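Local coordinates for hydrolase, isochorismatase family (Pseudomonas putida, PDB 4L07), which probably hydrolyses the amide of maleamate to maleate and ammonia, as a maleamate amidase of the isochorismatase family, at residues R50-F63 against S196-G208. Numbering follows the deposited sequence.
Sequences RTKEICDLARALEF and SDDILKWLRSVAG
Ser-196 OG, hydrogen-bonded to Asp-169 of strand 163-172, lies against Arg-50 CD at 3.4 Å, near the guanidinium plane. Arg-50 bends at its second and third torsions, and its NE meets Glu-53 OE1 in an almost straight 3.1 Å salt bridge, from above the carboxylate plane. Beyond this polar end, the helical stretches 50-60 and 196-207 run parallel, 5° between their axes, and pack through aliphatic groups, as helices layered on one side of a parallel α/β sheet commonly do. Ile-54 is a knob among Ser-196, Ile-199, Leu-200 and Leu-203; with CG1 anti to the carbonyl carbon (chi1 -70°), its CD1 comes 3.8 Å from Ile-199 CG2. An alanine here is likely to open a gap among those four residues and beside Ile-24 and Cys-170 of the sheet. Leu-57 divides its branches: CD1 rests 3.4 Å from Leu-200 O, while CD2 sits 4.0 Å above the centre of the Arg-204 guanidinium. Where helix 45-60 ends in a Schellman motif at Glu-62, Phe-63 turns its ring toward helix 196-207, its CZ 3.6 Å from Val-206 CG2, and Leu-61 CD2 meets Ala-207 CB. No hydrogen bond joins the two segments, which implies that their mutual fit depends chiefly on apolar shape.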
# COMPACT_ATOMS: atom_id res chain seq x y z
N ARG A 50 -21.16 -23.26 6.24
CA ARG A 50 -19.83 -23.79 6.57
C ARG A 50 -18.97 -22.68 7.19
O ARG A 50 -18.28 -22.90 8.18
CB ARG A 50 -19.13 -24.39 5.34
CG ARG A 50 -19.82 -25.57 4.67
CD ARG A 50 -19.80 -26.84 5.52
NE ARG A 50 -20.85 -26.83 6.54
CZ ARG A 50 -22.15 -27.00 6.29
NH1 ARG A 50 -22.58 -27.19 5.05
NH2 ARG A 50 -23.02 -26.97 7.29
N THR A 51 -19.04 -21.49 6.59
CA THR A 51 -18.29 -20.33 7.08
C THR A 51 -18.74 -19.97 8.50
O THR A 51 -17.91 -19.69 9.36
CB THR A 51 -18.41 -19.13 6.12
OG1 THR A 51 -17.92 -19.51 4.82
CG2 THR A 51 -17.61 -17.93 6.63
N LYS A 52 -20.06 -20.01 8.73
CA LYS A 52 -20.60 -19.70 10.07
C LYS A 52 -20.00 -20.62 11.14
O LYS A 52 -19.65 -20.16 12.23
CB LYS A 52 -22.13 -19.79 10.09
CG LYS A 52 -22.75 -19.42 11.43
CD LYS A 52 -24.27 -19.42 11.37
CE LYS A 52 -24.90 -19.11 12.72
NZ LYS A 52 -24.52 -20.08 13.79
N GLU A 53 -19.86 -21.91 10.82
CA GLU A 53 -19.26 -22.88 11.74
C GLU A 53 -17.81 -22.52 12.07
O GLU A 53 -17.41 -22.54 13.24
CB GLU A 53 -19.35 -24.29 11.16
CG GLU A 53 -20.77 -24.78 10.94
CD GLU A 53 -20.84 -26.21 10.42
OE1 GLU A 53 -20.07 -26.57 9.50
OE2 GLU A 53 -21.69 -26.97 10.93
N ILE A 54 -17.04 -22.18 11.05
CA ILE A 54 -15.65 -21.76 11.22
C ILE A 54 -15.55 -20.50 12.08
O ILE A 54 -14.76 -20.46 13.04
CB ILE A 54 -14.95 -21.56 9.85
CG1 ILE A 54 -14.75 -22.91 9.15
CG2 ILE A 54 -13.61 -20.85 10.02
CD1 ILE A 54 -14.17 -22.81 7.75
N CYS A 55 -16.34 -19.48 11.74
CA CYS A 55 -16.34 -18.21 12.46
C CYS A 55 -16.78 -18.37 13.91
O CYS A 55 -16.16 -17.81 14.82
CB CYS A 55 -17.21 -17.18 11.75
SG CYS A 55 -16.54 -16.59 10.17
N ASP A 56 -17.84 -19.16 14.14
CA ASP A 56 -18.31 -19.43 15.51
C ASP A 56 -17.23 -20.06 16.38
O ASP A 56 -17.06 -19.67 17.54
CB ASP A 56 -19.58 -20.30 15.51
CG ASP A 56 -20.81 -19.53 15.07
OD1 ASP A 56 -20.72 -18.31 14.82
OD2 ASP A 56 -21.89 -20.15 14.97
N LEU A 57 -16.49 -21.02 15.82
CA LEU A 57 -15.39 -21.66 16.54
C LEU A 57 -14.25 -20.66 16.80
O LEU A 57 -13.81 -20.50 17.93
CB LEU A 57 -14.85 -22.87 15.77
CG LEU A 57 -14.34 -24.14 16.48
CD1 LEU A 57 -13.20 -24.76 15.69
CD2 LEU A 57 -13.93 -23.95 17.94
N ALA A 58 -13.79 -20.00 15.74
CA ALA A 58 -12.68 -19.04 15.85
C ALA A 58 -12.98 -17.94 16.86
O ALA A 58 -12.14 -17.60 17.70
CB ALA A 58 -12.36 -18.44 14.49
N ARG A 59 -14.19 -17.38 16.77
CA ARG A 59 -14.62 -16.30 17.66
C ARG A 59 -14.58 -16.75 19.12
O ARG A 59 -14.06 -16.03 19.98
CB ARG A 59 -16.02 -15.82 17.28
CG ARG A 59 -16.34 -14.41 17.76
CD ARG A 59 -17.82 -14.07 17.57
NE ARG A 59 -18.18 -13.86 16.17
CZ ARG A 59 -18.79 -14.76 15.39
NH1 ARG A 59 -19.12 -15.95 15.87
NH2 ARG A 59 -19.08 -14.45 14.13
N ALA A 60 -15.13 -17.93 19.38
CA ALA A 60 -15.14 -18.51 20.73
C ALA A 60 -13.73 -18.77 21.26
O ALA A 60 -13.50 -18.66 22.46
CB ALA A 60 -15.97 -19.79 20.74
N LEU A 61 -12.80 -19.08 20.36
CA LEU A 61 -11.40 -19.32 20.71
C LEU A 61 -10.58 -18.03 20.77
O LEU A 61 -9.37 -18.08 21.01
CB LEU A 61 -10.76 -20.32 19.74
CG LEU A 61 -11.30 -21.76 19.73
CD1 LEU A 61 -10.59 -22.59 18.67
CD2 LEU A 61 -11.18 -22.41 21.10
N GLU A 62 -11.25 -16.90 20.57
CA GLU A 62 -10.63 -15.56 20.60
C GLU A 62 -9.58 -15.32 19.51
O GLU A 62 -8.62 -14.58 19.70
CB GLU A 62 -10.11 -15.22 22.00
CG GLU A 62 -11.23 -15.17 23.04
CD GLU A 62 -10.74 -14.98 24.47
OE1 GLU A 62 -11.61 -14.80 25.35
OE2 GLU A 62 -9.52 -15.01 24.72
N PHE A 63 -9.79 -15.96 18.36
CA PHE A 63 -9.01 -15.67 17.16
C PHE A 63 -9.77 -14.61 16.37
O PHE A 63 -11.01 -14.63 16.35
CB PHE A 63 -8.83 -16.92 16.29
CG PHE A 63 -8.18 -18.08 16.99
CD1 PHE A 63 -7.15 -17.87 17.92
CD2 PHE A 63 -8.56 -19.38 16.69
CE1 PHE A 63 -6.55 -18.95 18.56
CE2 PHE A 63 -7.95 -20.46 17.32
CZ PHE A 63 -6.94 -20.24 18.25
N SER A 196 -13.73 -27.19 5.16
CA SER A 196 -14.12 -26.68 6.48
C SER A 196 -13.87 -27.67 7.62
O SER A 196 -13.45 -27.27 8.70
CB SER A 196 -15.57 -26.18 6.48
OG SER A 196 -16.48 -27.19 6.11
N ASP A 197 -14.13 -28.96 7.36
CA ASP A 197 -13.82 -30.03 8.32
C ASP A 197 -12.38 -29.97 8.82
O ASP A 197 -12.13 -30.04 10.02
CB ASP A 197 -14.11 -31.41 7.71
CG ASP A 197 -15.58 -31.80 7.78
OD1 ASP A 197 -16.38 -31.09 8.43
OD2 ASP A 197 -15.93 -32.84 7.19
N ASP A 198 -11.43 -29.86 7.88
CA ASP A 198 -10.01 -29.70 8.19
C ASP A 198 -9.81 -28.45 9.04
O ASP A 198 -9.20 -28.52 10.11
CB ASP A 198 -9.20 -29.63 6.88
CG ASP A 198 -7.70 -29.30 7.09
OD1 ASP A 198 -6.97 -29.25 6.07
OD2 ASP A 198 -7.24 -29.09 8.22
N ILE A 199 -10.33 -27.31 8.58
CA ILE A 199 -10.16 -26.04 9.30
C ILE A 199 -10.63 -26.16 10.75
O ILE A 199 -9.90 -25.78 11.67
CB ILE A 199 -10.89 -24.87 8.58
CG1 ILE A 199 -10.29 -24.63 7.18
CG2 ILE A 199 -10.85 -23.59 9.42
CD1 ILE A 199 -8.80 -24.33 7.16
N LEU A 200 -11.82 -26.71 10.95
CA LEU A 200 -12.41 -26.82 12.28
C LEU A 200 -11.54 -27.65 13.23
O LEU A 200 -11.27 -27.23 14.35
CB LEU A 200 -13.83 -27.40 12.21
CG LEU A 200 -14.91 -26.55 11.54
CD1 LEU A 200 -16.14 -27.41 11.26
CD2 LEU A 200 -15.27 -25.32 12.36
N LYS A 201 -11.09 -28.81 12.75
CA LYS A 201 -10.20 -29.69 13.51
C LYS A 201 -8.89 -28.97 13.82
O LYS A 201 -8.39 -29.04 14.95
CB LYS A 201 -9.95 -30.99 12.73
CG LYS A 201 -9.08 -32.01 13.44
CD LYS A 201 -8.93 -33.27 12.59
CE LYS A 201 -7.82 -34.17 13.10
NZ LYS A 201 -8.20 -34.90 14.34
N TRP A 202 -8.36 -28.26 12.83
CA TRP A 202 -7.12 -27.51 12.98
C TRP A 202 -7.21 -26.40 14.00
O TRP A 202 -6.30 -26.24 14.82
CB TRP A 202 -6.65 -26.96 11.62
CG TRP A 202 -5.45 -26.05 11.74
CD1 TRP A 202 -4.16 -26.39 12.13
CD2 TRP A 202 -5.41 -24.60 11.51
NE1 TRP A 202 -3.35 -25.29 12.14
CE2 TRP A 202 -4.03 -24.18 11.78
CE3 TRP A 202 -6.34 -23.64 11.12
CZ2 TRP A 202 -3.62 -22.86 11.66
CZ3 TRP A 202 -5.92 -22.31 11.00
CH2 TRP A 202 -4.59 -21.94 11.26
N LEU A 203 -8.31 -25.63 13.99
CA LEU A 203 -8.50 -24.55 14.97
C LEU A 203 -8.55 -25.09 16.40
O LEU A 203 -7.94 -24.52 17.31
CB LEU A 203 -9.74 -23.72 14.65
CG LEU A 203 -9.74 -22.89 13.36
CD1 LEU A 203 -11.12 -22.32 13.06
CD2 LEU A 203 -8.69 -21.78 13.40
N ARG A 204 -9.26 -26.20 16.60
CA ARG A 204 -9.31 -26.87 17.91
C ARG A 204 -7.92 -27.31 18.36
O ARG A 204 -7.56 -27.18 19.53
CB ARG A 204 -10.27 -28.06 17.89
CG ARG A 204 -11.73 -27.67 17.74
CD ARG A 204 -12.68 -28.82 18.02
NE ARG A 204 -14.07 -28.41 17.87
CZ ARG A 204 -14.80 -27.80 18.82
NH1 ARG A 204 -14.27 -27.53 20.01
NH2 ARG A 204 -16.05 -27.47 18.57
N SER A 205 -7.14 -27.82 17.40
CA SER A 205 -5.78 -28.26 17.67
C SER A 205 -4.85 -27.12 18.12
O SER A 205 -4.11 -27.29 19.09
CB SER A 205 -5.20 -28.98 16.45
OG SER A 205 -3.95 -29.56 16.76
N VAL A 206 -4.89 -25.97 17.45
CA VAL A 206 -4.03 -24.85 17.87
C VAL A 206 -4.43 -24.25 19.22
O VAL A 206 -3.57 -23.84 19.99
CB VAL A 206 -3.76 -23.78 16.76
CG1 VAL A 206 -4.32 -24.19 15.41
CG2 VAL A 206 -4.19 -22.37 17.18
N ALA A 207 -5.73 -24.24 19.51
CA ALA A 207 -6.21 -23.79 20.82
C ALA A 207 -5.76 -24.75 21.93
O ALA A 207 -5.42 -24.31 23.03
CB ALA A 207 -7.72 -23.65 20.82
N GLY A 208 -5.76 -26.05 21.63
CA GLY A 208 -5.35 -27.08 22.59
C GLY A 208 -3.87 -27.06 22.94
O GLY A 208 -3.05 -26.51 22.21